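Local structure of amine Dehydrogenase (Pseudomonas putida, 1JMX) at residues 111-116 / 159-164; 247-252 / 264-269; 270-275 / 388-393. The protein carries two covalently bound hemes c and probably passes on electrons in amine oxidation, as the alpha subunit of a quinohemoprotein amine dehydrogenase. All blocks are in the same frame, centred on the assembly; numbering follows the deposited sequence.

Interaction 1: 111-116 / 159-164; sequences LQRRPA and RYPLES. With HEC (heme c), chain F.
Two acceptors lie unusually close here, Arg114 O and Tyr160 O being 3.1 Å apart with no hydrogen bond between them. Tyr160 O also accepts from Arg114 N at 3.0 Å, in a nearly straight bond (N-H...O 164°) that would offset the repulsion between the two oxygens, and Trp119 NE1 adds a weak second bond. Arg113 makes the largest share of the packing. Arg113 bends at chi2 (-59°) along the other backbone, Arg113 CB lying 3.3 Å from Pro161 O, and carries its guanidinium to Tyr160. Tyr160 CD2 lies 3.5 Å above one face of the Arg113 guanidinium, toward its rim; the two planes are 45° apart, an oblique contact and no stack. Arg113 NH1 donates to Gln112 O and to Ala110 O, which fixes the flat group against the ring, so an arginine serves here both as an apolar arm and as a donor. Farther along, Leu162 lies alongside Pro115, CB to CD 3.7 Å, two apolar residues in van der Waals contact. The first bond of Arg114's side chain points away from 159-164, and its extended chain grips a heme propionate: NH1 meets O1A at 2.8 Å and NH2 meets O2A at 3.0 Å. Gln112 OE1 takes NE and NH2 side-on in the guanidinium plane, a second-shell brace that is also held by Lys32. Strand 112-113 pairs antiparallel with strand 31-32, and Pro115 is the N-cap residue of helix 116-129. The other segment links helix 144-159 to helix 165-173.

Interaction 2: 247-252 / 264-269; sequences ANLRQV and MFEAEH
Arg250 lays its CB over the face of the Phe265 ring, 4.1 Å from the centroid and 22° off the normal, a CH-pi contact displaced toward the rim. Phe265 reaches this place because its CG sits between the backbone N and the carbonyl carbon (chi1 55°), which swings the ring under the neighbouring strand, where Val252 CG2 touches its edge. Beyond the ring, Arg250 bends so that Ala267 CB lies over one face of its guanidinium, so close that the exact placing of the group is doubtful. Beneath these side chains the backbones of Arg250 and Phe265 form a hydrogen-bonded antiparallel pair, Arg250 N to Phe265 O at 2.7 Å and Phe265 N to Arg250 O at 3.0 Å. Ala267 N continues the pairing to Asn248 O just where the second segment leaves its strand.

On the other side of the sheet Gln251 and Met264 run side by side, pointing the same way. Gln251 NE2 gives Met264 SD a weak but straight hydrogen bond (3.3 Å, 171°), while Gln251 OE1 accepts from Trp238. Met264 bends at its last torsion, which brings CE to 3.7 Å from Leu249 CD1, the two side chains crossing at about a right angle. An alanine at Met264 is likely to leave Gln251 NE2 without its sulfur acceptor and open a gap beside Leu249. The pairing belongs to the hairpin of strands 247-256 and 259-266 in the eight-stranded barrel. One side thus relies on an aromatic face and an arginine's aliphatic carbons, the other on thioether packing, with the sulfur as a weak acceptor for a buried amide.

Interaction 3: 270-275 / 388-393; sequences DERGLD and KVQGRF
Glu271 OE1 and Gln390 N, together with the stack of Arg272 on Gln390, form the tight part of the contact. Glu271 OE1 is met from opposite faces of the carboxylate plane: Gln390 N donates across the contact at 3.0 Å, and Arg272 NE, from the next residue of the same segment, closes a salt bridge at 3.0 Å along an almost straight line (174°). A carboxylate suits this place because one oxygen can meet both a backbone N-H and a cation. Glu271 CG also lies against Val389 CG1, but too close to be trusted, and with chi1 near eclipsed (-3°) the exact course of the glutamate chain is doubtful. Arg272 spreads its guanidinium over the amide of Gln390, the planes only 11° apart, with Gln390 CD 3.4 Å above the plane toward the rim. This is a stack and not a hydrogen-bonded pair, and Gln390 OE1 turns instead to Arg392, which gives it two weak bonds. Arg392 CD also touches Glu271 O at 3.4 Å, while Arg392 NH1 bonds to Leu191 O.

The Lys388 side is looser. Arg272 NH2 reaches Lys388 O at 3.0 Å, but the angle makes this bond weak. A water fills in beside it, donating to Glu271 OE2 at 2.6 Å and to Lys388 O at 2.9 Å, so the second carboxylate oxygen meets the neighbouring segment through solvent. The lysine side chain itself leads away to Pro445 O. Charged and amide groups, joined partly through water, thus fasten the corner at 270-272 of the antiparallel barrel of domain II to the residues leading into strand 391-400 of domain IV and to its start, a polar interface between two beta domains of the E-set clan.

From the N terminus, interaction 1 comes first: it closes a loop of 42 residues, largely helical, within the heme-binding region. Interaction 2 follows in domain II, joining the strands of a hairpin with 11 residues between the segments, and interaction 3 spans 112 residues to join domain II to domain IV. The three are in series; none nests in or crosses another. Interactions 2 and 3 touch through neighbouring barrel strands 259-266 and 269-280, where Met264 O and Leu274 N, and Glu266 N and Arg272 O, are probably hydrogen-bonded. Interaction 1 stands apart, its nearest atoms about 9 Å from interaction 2 and about 14 Å from interaction 3.

Interaction 1: 111-116 / 159-164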
loop_
_atom_site.group_PDB
_atom_site.type_symbol
_atom_site.label_atom_id
_atom_site.label_comp_id
_atom_site.label_asym_id
_atom_site.label_seq_id
_atom_site.Cartn_x
_atom_site.Cartn_y
_atom_site.Cartn_z
ATOM N N LEU A 111 17.291 -4.114 -2.745
ATOM C CA LEU A 111 18.232 -3.002 -2.671
ATOM C C LEU A 111 18.995 -2.986 -1.345
ATOM O O LEU A 111 19.512 -1.954 -0.918
ATOM C CB LEU A 111 17.525 -1.666 -2.922
ATOM C CG LEU A 111 17.203 -1.397 -4.392
ATOM C CD1 LEU A 111 16.258 -0.228 -4.520
ATOM C CD2 LEU A 111 18.488 -1.152 -5.171
ATOM N N GLN A 112 19.053 -4.150 -0.702
ATOM C CA GLN A 112 19.762 -4.324 0.561
ATOM C C GLN A 112 20.543 -5.638 0.571
ATOM O O GLN A 112 20.187 -6.596 -0.109
ATOM C CB GLN A 112 18.796 -4.276 1.754
ATOM C CG GLN A 112 18.132 -2.923 1.970
ATOM C CD GLN A 112 17.607 -2.739 3.378
ATOM O OE1 GLN A 112 18.021 -3.436 4.301
ATOM N NE2 GLN A 112 16.708 -1.780 3.553
ATOM N N ARG A 113 21.644 -5.647 1.311
ATOM C CA ARG A 113 22.495 -6.822 1.447
ATOM C C ARG A 113 22.701 -7.073 2.947
ATOM O O ARG A 113 23.114 -6.178 3.682
ATOM C CB ARG A 113 23.831 -6.588 0.732
ATOM C CG ARG A 113 23.731 -6.541 -0.789
ATOM C CD ARG A 113 23.168 -7.845 -1.314
ATOM N NE ARG A 113 23.083 -7.901 -2.770
ATOM C CZ ARG A 113 22.119 -7.339 -3.497
ATOM N NH1 ARG A 113 21.143 -6.653 -2.908
ATOM N NH2 ARG A 113 22.103 -7.500 -4.815
ATOM N N ARG A 114 22.371 -8.274 3.407
ATOM C CA ARG A 114 22.486 -8.605 4.830
ATOM C C ARG A 114 22.807 -10.067 5.080
ATOM O O ARG A 114 22.510 -10.924 4.249
ATOM C CB ARG A 114 21.151 -8.361 5.544
ATOM C CG ARG A 114 20.532 -7.001 5.407
ATOM C CD ARG A 114 19.152 -7.044 6.012
ATOM N NE ARG A 114 18.508 -5.744 6.040
ATOM C CZ ARG A 114 17.789 -5.294 7.059
ATOM N NH1 ARG A 114 17.627 -6.039 8.143
ATOM N NH2 ARG A 114 17.197 -4.116 6.976
ATOM N N PRO A 115 23.451 -10.370 6.226
ATOM C CA PRO A 115 23.762 -11.768 6.531
ATOM C C PRO A 115 22.450 -12.364 7.061
ATOM O O PRO A 115 21.520 -11.618 7.389
ATOM C CB PRO A 115 24.841 -11.655 7.616
ATOM C CG PRO A 115 24.485 -10.398 8.324
ATOM C CD PRO A 115 24.119 -9.464 7.183
ATOM N N ALA A 116 22.364 -13.689 7.139
ATOM C CA ALA A 116 21.142 -14.350 7.599
ATOM C C ALA A 116 20.545 -13.850 8.915
ATOM O O ALA A 116 19.327 -13.731 9.023
ATOM C CB ALA A 116 21.340 -15.857 7.651
ATOM N N ARG A 159 20.621 -14.926 -1.750
ATOM C CA ARG A 159 20.403 -14.011 -2.860
ATOM C C ARG A 159 20.992 -12.624 -2.613
ATOM O O ARG A 159 21.559 -12.013 -3.522
ATOM C CB ARG A 159 18.901 -13.882 -3.164
ATOM C CG ARG A 159 18.183 -15.211 -3.381
ATOM C CD ARG A 159 16.925 -15.081 -4.248
ATOM N NE ARG A 159 15.965 -14.067 -3.797
ATOM C CZ ARG A 159 15.015 -13.537 -4.579
ATOM N NH1 ARG A 159 14.894 -13.923 -5.844
ATOM N NH2 ARG A 159 14.201 -12.586 -4.118
ATOM N N TYR A 160 20.867 -12.139 -1.379
ATOM C CA TYR A 160 21.358 -10.810 -1.021
ATOM C C TYR A 160 22.245 -10.827 0.217
ATOM O O TYR A 160 21.869 -10.274 1.246
ATOM C CB TYR A 160 20.176 -9.878 -0.759
ATOM C CG TYR A 160 19.086 -9.934 -1.795
ATOM C CD1 TYR A 160 17.773 -10.212 -1.424
ATOM C CD2 TYR A 160 19.359 -9.691 -3.143
ATOM C CE1 TYR A 160 16.753 -10.248 -2.367
ATOM C CE2 TYR A 160 18.349 -9.718 -4.103
ATOM C CZ TYR A 160 17.044 -9.995 -3.710
ATOM O OH TYR A 160 16.021 -9.998 -4.641
ATOM N N PRO A 161 23.449 -11.420 0.118
ATOM C CA PRO A 161 24.421 -11.530 1.212
ATOM C C PRO A 161 25.197 -10.257 1.497
ATOM O O PRO A 161 25.426 -9.447 0.602
ATOM C CB PRO A 161 25.354 -12.623 0.710
ATOM C CG PRO A 161 25.417 -12.335 -0.747
ATOM C CD PRO A 161 23.971 -12.073 -1.096
ATOM N N LEU A 162 25.638 -10.112 2.740
ATOM C CA LEU A 162 26.410 -8.949 3.164
ATOM C C LEU A 162 27.707 -8.881 2.359
ATOM O O LEU A 162 28.088 -7.826 1.862
ATOM C CB LEU A 162 26.723 -9.056 4.657
ATOM C CG LEU A 162 26.906 -7.782 5.485
ATOM C CD1 LEU A 162 28.366 -7.497 5.721
ATOM C CD2 LEU A 162 26.202 -6.605 4.834
ATOM N N GLU A 163 28.376 -10.021 2.218
ATOM C CA GLU A 163 29.617 -10.065 1.458
ATOM C C GLU A 163 29.453 -10.659 0.069
ATOM O O GLU A 163 28.727 -11.631 -0.136
ATOM C CB GLU A 163 30.725 -10.794 2.228
ATOM C CG GLU A 163 31.927 -9.875 2.588
ATOM C CD GLU A 163 32.734 -9.372 1.365
ATOM O OE1 GLU A 163 33.833 -9.932 1.115
ATOM O OE2 GLU A 163 32.297 -8.400 0.682
ATOM N N SER A 164 30.129 -10.034 -0.884
ATOM C CA SER A 164 30.109 -10.459 -2.272
ATOM C C SER A 164 31.370 -9.920 -2.935
ATOM O O SER A 164 31.970 -8.955 -2.454
ATOM C CB SER A 164 28.857 -9.915 -2.982
ATOM O OG SER A 164 28.905 -8.503 -3.107
HETATM FE FE HEC F . 18.418 1.889 15.570
HETATM C CHA HEC F . 17.261 -1.100 14.524
HETATM C CHB HEC F . 20.211 2.204 12.721
HETATM C CHC HEC F . 19.603 4.905 16.647
HETATM C CHD HEC F . 16.611 1.571 18.470
HETATM N NA HEC F . 18.679 0.790 13.970
HETATM C C1A HEC F . 18.127 -0.431 13.683
HETATM C C2A HEC F . 18.575 -0.924 12.387
HETATM C C3A HEC F . 19.401 0.010 11.890
HETATM C C4A HEC F . 19.465 1.073 12.869
HETATM C CMA HEC F . 20.124 -0.049 10.559
HETATM C CAA HEC F . 18.174 -2.233 11.748
HETATM C CBA HEC F . 17.036 -1.985 10.783
HETATM C CGA HEC F . 16.555 -3.246 10.090
HETATM O O1A HEC F . 17.093 -4.335 10.348
HETATM O O2A HEC F . 15.621 -3.140 9.273
HETATM N NB HEC F . 19.629 3.255 14.849
HETATM C C1B HEC F . 20.305 3.236 13.627
HETATM C C2B HEC F . 21.122 4.382 13.410
HETATM C C3B HEC F . 20.962 5.146 14.532
HETATM C C4B HEC F . 20.031 4.454 15.412
HETATM C CMB HEC F . 21.999 4.663 12.172
HETATM C CAB HEC F . 21.677 6.465 14.746
HETATM C CBB HEC F . 21.071 7.743 14.158
HETATM N NC HEC F . 18.157 2.996 17.204
HETATM C C1C HEC F . 18.729 4.231 17.486
HETATM C C2C HEC F . 18.309 4.735 18.769
HETATM C C3C HEC F . 17.492 3.814 19.289
HETATM C C4C HEC F . 17.381 2.727 18.310
HETATM C CMC HEC F . 18.747 6.060 19.393
HETATM C CAC HEC F . 17.019 3.820 20.734
HETATM C CBC HEC F . 15.788 4.588 21.174
HETATM N ND HEC F . 17.187 0.527 16.342
HETATM C C1D HEC F . 16.517 0.537 17.546
HETATM C C2D HEC F . 15.704 -0.673 17.728
HETATM C C3D HEC F . 15.911 -1.403 16.594
HETATM C C4D HEC F . 16.815 -0.658 15.769
HETATM C CMD HEC F . 14.822 -1.022 18.933
HETATM C CAD HEC F . 15.322 -2.760 16.213
HETATM C CBD HEC F . 13.945 -2.730 15.567
HETATM C CGD HEC F . 13.898 -1.909 14.301
HETATM O O1D HEC F . 13.328 -0.816 14.317
HETATM O O2D HEC F . 14.431 -2.350 13.272
#

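Interaction 2: 247-252 / 264-269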
loop_
_atom_site.group_PDB
_atom_site.type_symbol
_atom_site.label_atom_id
_atom_site.label_comp_id
_atom_site.label_asym_id
_atom_site.label_seq_id
_atom_site.Cartn_x
_atom_site.Cartn_y
_atom_site.Cartn_z
ATOM N N ALA A 247 9.829 24.623 -11.136
ATOM C CA ALA A 247 9.826 23.327 -10.474
ATOM C C ALA A 247 11.199 22.817 -10.081
ATOM O O ALA A 247 12.183 23.004 -10.802
ATOM C CB ALA A 247 9.125 22.294 -11.362
ATOM N N ASN A 248 11.266 22.209 -8.903
ATOM C CA ASN A 248 12.500 21.609 -8.437
ATOM C C ASN A 248 12.465 20.183 -8.933
ATOM O O ASN A 248 11.483 19.474 -8.723
ATOM C CB ASN A 248 12.576 21.614 -6.912
ATOM C CG ASN A 248 13.207 22.877 -6.374
ATOM O OD1 ASN A 248 14.431 22.949 -6.183
ATOM N ND2 ASN A 248 12.381 23.898 -6.147
ATOM N N LEU A 249 13.515 19.778 -9.635
ATOM C CA LEU A 249 13.590 18.428 -10.154
ATOM C C LEU A 249 14.708 17.655 -9.473
ATOM O O LEU A 249 15.816 18.160 -9.328
ATOM C CB LEU A 249 13.841 18.442 -11.660
ATOM C CG LEU A 249 12.905 19.244 -12.569
ATOM C CD1 LEU A 249 13.142 18.822 -14.005
ATOM C CD2 LEU A 249 11.456 19.012 -12.207
ATOM N N ARG A 250 14.383 16.461 -8.993
ATOM C CA ARG A 250 15.352 15.577 -8.367
ATOM C C ARG A 250 16.016 14.772 -9.488
ATOM O O ARG A 250 15.377 14.420 -10.477
ATOM C CB ARG A 250 14.641 14.609 -7.422
ATOM C CG ARG A 250 14.790 14.893 -5.938
ATOM C CD ARG A 250 14.221 16.252 -5.522
ATOM N NE ARG A 250 14.054 16.350 -4.063
ATOM C CZ ARG A 250 13.723 17.459 -3.395
ATOM N NH1 ARG A 250 13.522 18.611 -4.038
ATOM N NH2 ARG A 250 13.533 17.404 -2.074
ATOM N N GLN A 251 17.300 14.485 -9.331
ATOM C CA GLN A 251 18.043 13.711 -10.308
ATOM C C GLN A 251 18.567 12.478 -9.598
ATOM O O GLN A 251 19.296 12.588 -8.619
ATOM C CB GLN A 251 19.248 14.496 -10.837
ATOM C CG GLN A 251 18.929 15.815 -11.512
ATOM C CD GLN A 251 20.162 16.475 -12.091
ATOM O OE1 GLN A 251 21.226 16.484 -11.470
ATOM N NE2 GLN A 251 20.030 17.020 -13.290
ATOM N N VAL A 252 18.161 11.306 -10.059
ATOM C CA VAL A 252 18.641 10.061 -9.482
ATOM C C VAL A 252 19.332 9.331 -10.634
ATOM O O VAL A 252 18.685 8.672 -11.461
ATOM C CB VAL A 252 17.487 9.217 -8.886
ATOM C CG1 VAL A 252 17.999 7.871 -8.417
ATOM C CG2 VAL A 252 16.828 9.972 -7.737
ATOM N N MET A 264 15.009 12.092 -14.046
ATOM C CA MET A 264 14.886 13.406 -13.452
ATOM C C MET A 264 13.395 13.658 -13.326
ATOM O O MET A 264 12.681 13.632 -14.320
ATOM C CB MET A 264 15.518 14.447 -14.362
ATOM C CG MET A 264 16.381 15.442 -13.642
ATOM S SD MET A 264 17.134 16.566 -14.811
ATOM C CE MET A 264 16.747 18.119 -14.057
ATOM N N PHE A 265 12.919 13.889 -12.107
ATOM C CA PHE A 265 11.492 14.101 -11.887
ATOM C C PHE A 265 11.180 15.236 -10.930
ATOM O O PHE A 265 12.046 15.709 -10.205
ATOM C CB PHE A 265 10.859 12.807 -11.364
ATOM C CG PHE A 265 11.515 12.269 -10.124
ATOM C CD1 PHE A 265 11.032 12.606 -8.860
ATOM C CD2 PHE A 265 12.626 11.442 -10.217
ATOM C CE1 PHE A 265 11.647 12.127 -7.709
ATOM C CE2 PHE A 265 13.252 10.956 -9.070
ATOM C CZ PHE A 265 12.761 11.299 -7.812
ATOM N N GLU A 266 9.930 15.676 -10.931
ATOM C CA GLU A 266 9.519 16.727 -10.027
ATOM C C GLU A 266 9.567 16.199 -8.606
ATOM O O GLU A 266 8.955 15.178 -8.286
ATOM C CB GLU A 266 8.116 17.182 -10.352
ATOM C CG GLU A 266 8.040 18.101 -11.527
ATOM C CD GLU A 266 6.719 18.800 -11.580
ATOM O OE1 GLU A 266 6.002 18.610 -12.577
ATOM O OE2 GLU A 266 6.389 19.528 -10.617
ATOM N N ALA A 267 10.315 16.903 -7.764
ATOM C CA ALA A 267 10.494 16.549 -6.359
ATOM C C ALA A 267 9.174 16.258 -5.661
ATOM O O ALA A 267 9.098 15.411 -4.776
ATOM C CB ALA A 267 11.199 17.674 -5.651
ATOM N N GLU A 268 8.128 16.917 -6.137
ATOM C CA GLU A 268 6.799 16.809 -5.564
ATOM C C GLU A 268 5.890 15.790 -6.265
ATOM O O GLU A 268 4.937 15.271 -5.671
ATOM C CB GLU A 268 6.150 18.197 -5.590
ATOM C CG GLU A 268 7.084 19.352 -5.157
ATOM C CD GLU A 268 8.188 19.714 -6.190
ATOM O OE1 GLU A 268 7.976 19.510 -7.415
ATOM O OE2 GLU A 268 9.273 20.207 -5.765
ATOM N N HIS A 269 6.196 15.497 -7.526
ATOM C CA HIS A 269 5.393 14.580 -8.318
ATOM C C HIS A 269 6.305 13.658 -9.103
ATOM O O HIS A 269 6.869 14.059 -10.126
ATOM C CB HIS A 269 4.537 15.386 -9.290
ATOM C CG HIS A 269 3.924 16.604 -8.680
ATOM N ND1 HIS A 269 2.702 16.586 -8.041
ATOM C CD2 HIS A 269 4.388 17.870 -8.572
ATOM C CE1 HIS A 269 2.438 17.789 -7.564
ATOM N NE2 HIS A 269 3.448 18.585 -7.869
#

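Interaction 3: 270-275 / 388-393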
loop_
_atom_site.group_PDB
_atom_site.type_symbol
_atom_site.label_atom_id
_atom_site.label_comp_id
_atom_site.label_asym_id
_atom_site.label_seq_id
_atom_site.Cartn_x
_atom_site.Cartn_y
_atom_site.Cartn_z
ATOM N N ASP A 270 6.445 12.421 -8.641
ATOM C CA ASP A 270 7.327 11.500 -9.337
ATOM C C ASP A 270 6.822 10.829 -10.604
ATOM O O ASP A 270 7.562 10.080 -11.225
ATOM C CB ASP A 270 7.985 10.497 -8.387
ATOM C CG ASP A 270 7.020 9.885 -7.419
ATOM O OD1 ASP A 270 7.178 10.142 -6.210
ATOM O OD2 ASP A 270 6.128 9.139 -7.867
ATOM N N GLU A 271 5.573 11.084 -10.983
ATOM C CA GLU A 271 5.038 10.538 -12.233
ATOM C C GLU A 271 5.406 11.530 -13.329
ATOM O O GLU A 271 5.307 11.232 -14.512
ATOM C CB GLU A 271 3.504 10.381 -12.231
ATOM C CG GLU A 271 2.761 10.720 -10.951
ATOM C CD GLU A 271 2.609 12.206 -10.699
ATOM O OE1 GLU A 271 1.831 12.880 -11.404
ATOM O OE2 GLU A 271 3.247 12.690 -9.752
ATOM N N ARG A 272 5.787 12.732 -12.915
ATOM C CA ARG A 272 6.161 13.784 -13.842
ATOM C C ARG A 272 7.678 13.855 -13.913
ATOM O O ARG A 272 8.325 14.533 -13.114
ATOM C CB ARG A 272 5.556 15.102 -13.372
ATOM C CG ARG A 272 4.108 14.924 -12.986
ATOM C CD ARG A 272 3.495 16.153 -12.396
ATOM N NE ARG A 272 2.288 15.800 -11.662
ATOM C CZ ARG A 272 1.463 16.672 -11.098
ATOM N NH1 ARG A 272 1.702 17.973 -11.183
ATOM N NH2 ARG A 272 0.424 16.237 -10.404
ATOM N N GLY A 273 8.239 13.111 -14.856
ATOM C CA GLY A 273 9.671 13.085 -15.012
ATOM C C GLY A 273 10.095 12.753 -16.421
ATOM O O GLY A 273 9.268 12.609 -17.321
ATOM N N LEU A 274 11.396 12.620 -16.609
ATOM C CA LEU A 274 11.945 12.309 -17.909
ATOM C C LEU A 274 13.097 11.321 -17.786
ATOM O O LEU A 274 13.807 11.303 -16.785
ATOM C CB LEU A 274 12.427 13.597 -18.606
ATOM C CG LEU A 274 13.380 14.521 -17.843
ATOM C CD1 LEU A 274 14.527 14.925 -18.718
ATOM C CD2 LEU A 274 12.652 15.736 -17.322
ATOM N N ASP A 275 13.224 10.443 -18.774
ATOM C CA ASP A 275 14.327 9.496 -18.796
ATOM C C ASP A 275 15.532 10.360 -19.079
ATOM O O ASP A 275 15.437 11.343 -19.810
ATOM C CB ASP A 275 14.130 8.453 -19.889
ATOM C CG ASP A 275 13.048 7.459 -19.539
ATOM O OD1 ASP A 275 12.702 7.360 -18.343
ATOM O OD2 ASP A 275 12.542 6.774 -20.449
ATOM N N LYS A 388 -2.260 15.244 -6.552
ATOM C CA LYS A 388 -2.882 14.363 -7.539
ATOM C C LYS A 388 -1.763 13.654 -8.298
ATOM O O LYS A 388 -0.690 14.220 -8.504
ATOM C CB LYS A 388 -3.721 15.160 -8.540
ATOM C CG LYS A 388 -4.804 16.009 -7.934
ATOM C CD LYS A 388 -5.667 16.618 -9.007
ATOM C CE LYS A 388 -6.785 17.463 -8.425
ATOM N NZ LYS A 388 -7.793 17.837 -9.464
ATOM N N VAL A 389 -1.987 12.394 -8.642
ATOM C CA VAL A 389 -1.015 11.618 -9.400
ATOM C C VAL A 389 -1.620 11.431 -10.791
ATOM O O VAL A 389 -2.640 10.762 -10.956
ATOM C CB VAL A 389 -0.718 10.248 -8.739
ATOM C CG1 VAL A 389 0.151 9.395 -9.643
ATOM C CG2 VAL A 389 -0.024 10.458 -7.396
ATOM N N GLN A 390 -1.011 12.099 -11.769
ATOM C CA GLN A 390 -1.460 12.056 -13.153
ATOM C C GLN A 390 -1.138 10.771 -13.899
ATOM O O GLN A 390 -0.198 10.043 -13.568
ATOM C CB GLN A 390 -0.797 13.173 -13.960
ATOM C CG GLN A 390 -1.011 14.585 -13.492
ATOM C CD GLN A 390 -0.091 15.554 -14.219
ATOM O OE1 GLN A 390 0.941 15.162 -14.766
ATOM N NE2 GLN A 390 -0.464 16.825 -14.225
ATOM N N GLY A 391 -1.934 10.522 -14.928
ATOM C CA GLY A 391 -1.688 9.406 -15.816
ATOM C C GLY A 391 -1.017 10.130 -16.980
ATOM O O GLY A 391 -1.490 11.188 -17.399
ATOM N N ARG A 392 0.130 9.649 -17.441
ATOM C CA ARG A 392 0.817 10.298 -18.559
ATOM C C ARG A 392 1.072 9.245 -19.606
ATOM O O ARG A 392 1.724 8.237 -19.335
ATOM C CB ARG A 392 2.110 10.947 -18.092
ATOM C CG ARG A 392 1.871 12.152 -17.212
ATOM C CD ARG A 392 3.177 12.743 -16.762
ATOM N NE ARG A 392 2.994 14.131 -16.374
ATOM C CZ ARG A 392 3.191 15.158 -17.190
ATOM N NH1 ARG A 392 3.585 14.954 -18.442
ATOM N NH2 ARG A 392 2.962 16.387 -16.759
ATOM N N PHE A 393 0.560 9.477 -20.809
ATOM C CA PHE A 393 0.679 8.473 -21.845
ATOM C C PHE A 393 1.324 8.887 -23.139
ATOM O O PHE A 393 1.412 10.065 -23.466
ATOM C CB PHE A 393 -0.698 7.879 -22.132
ATOM C CG PHE A 393 -1.440 7.473 -20.902
ATOM C CD1 PHE A 393 -2.318 8.359 -20.284
ATOM C CD2 PHE A 393 -1.245 6.222 -20.342
ATOM C CE1 PHE A 393 -2.990 8.001 -19.118
ATOM C CE2 PHE A 393 -1.912 5.854 -19.177
ATOM C CZ PHE A 393 -2.785 6.745 -18.565
HETATM O O HOH W 1 2.068 13.766 -7.744
#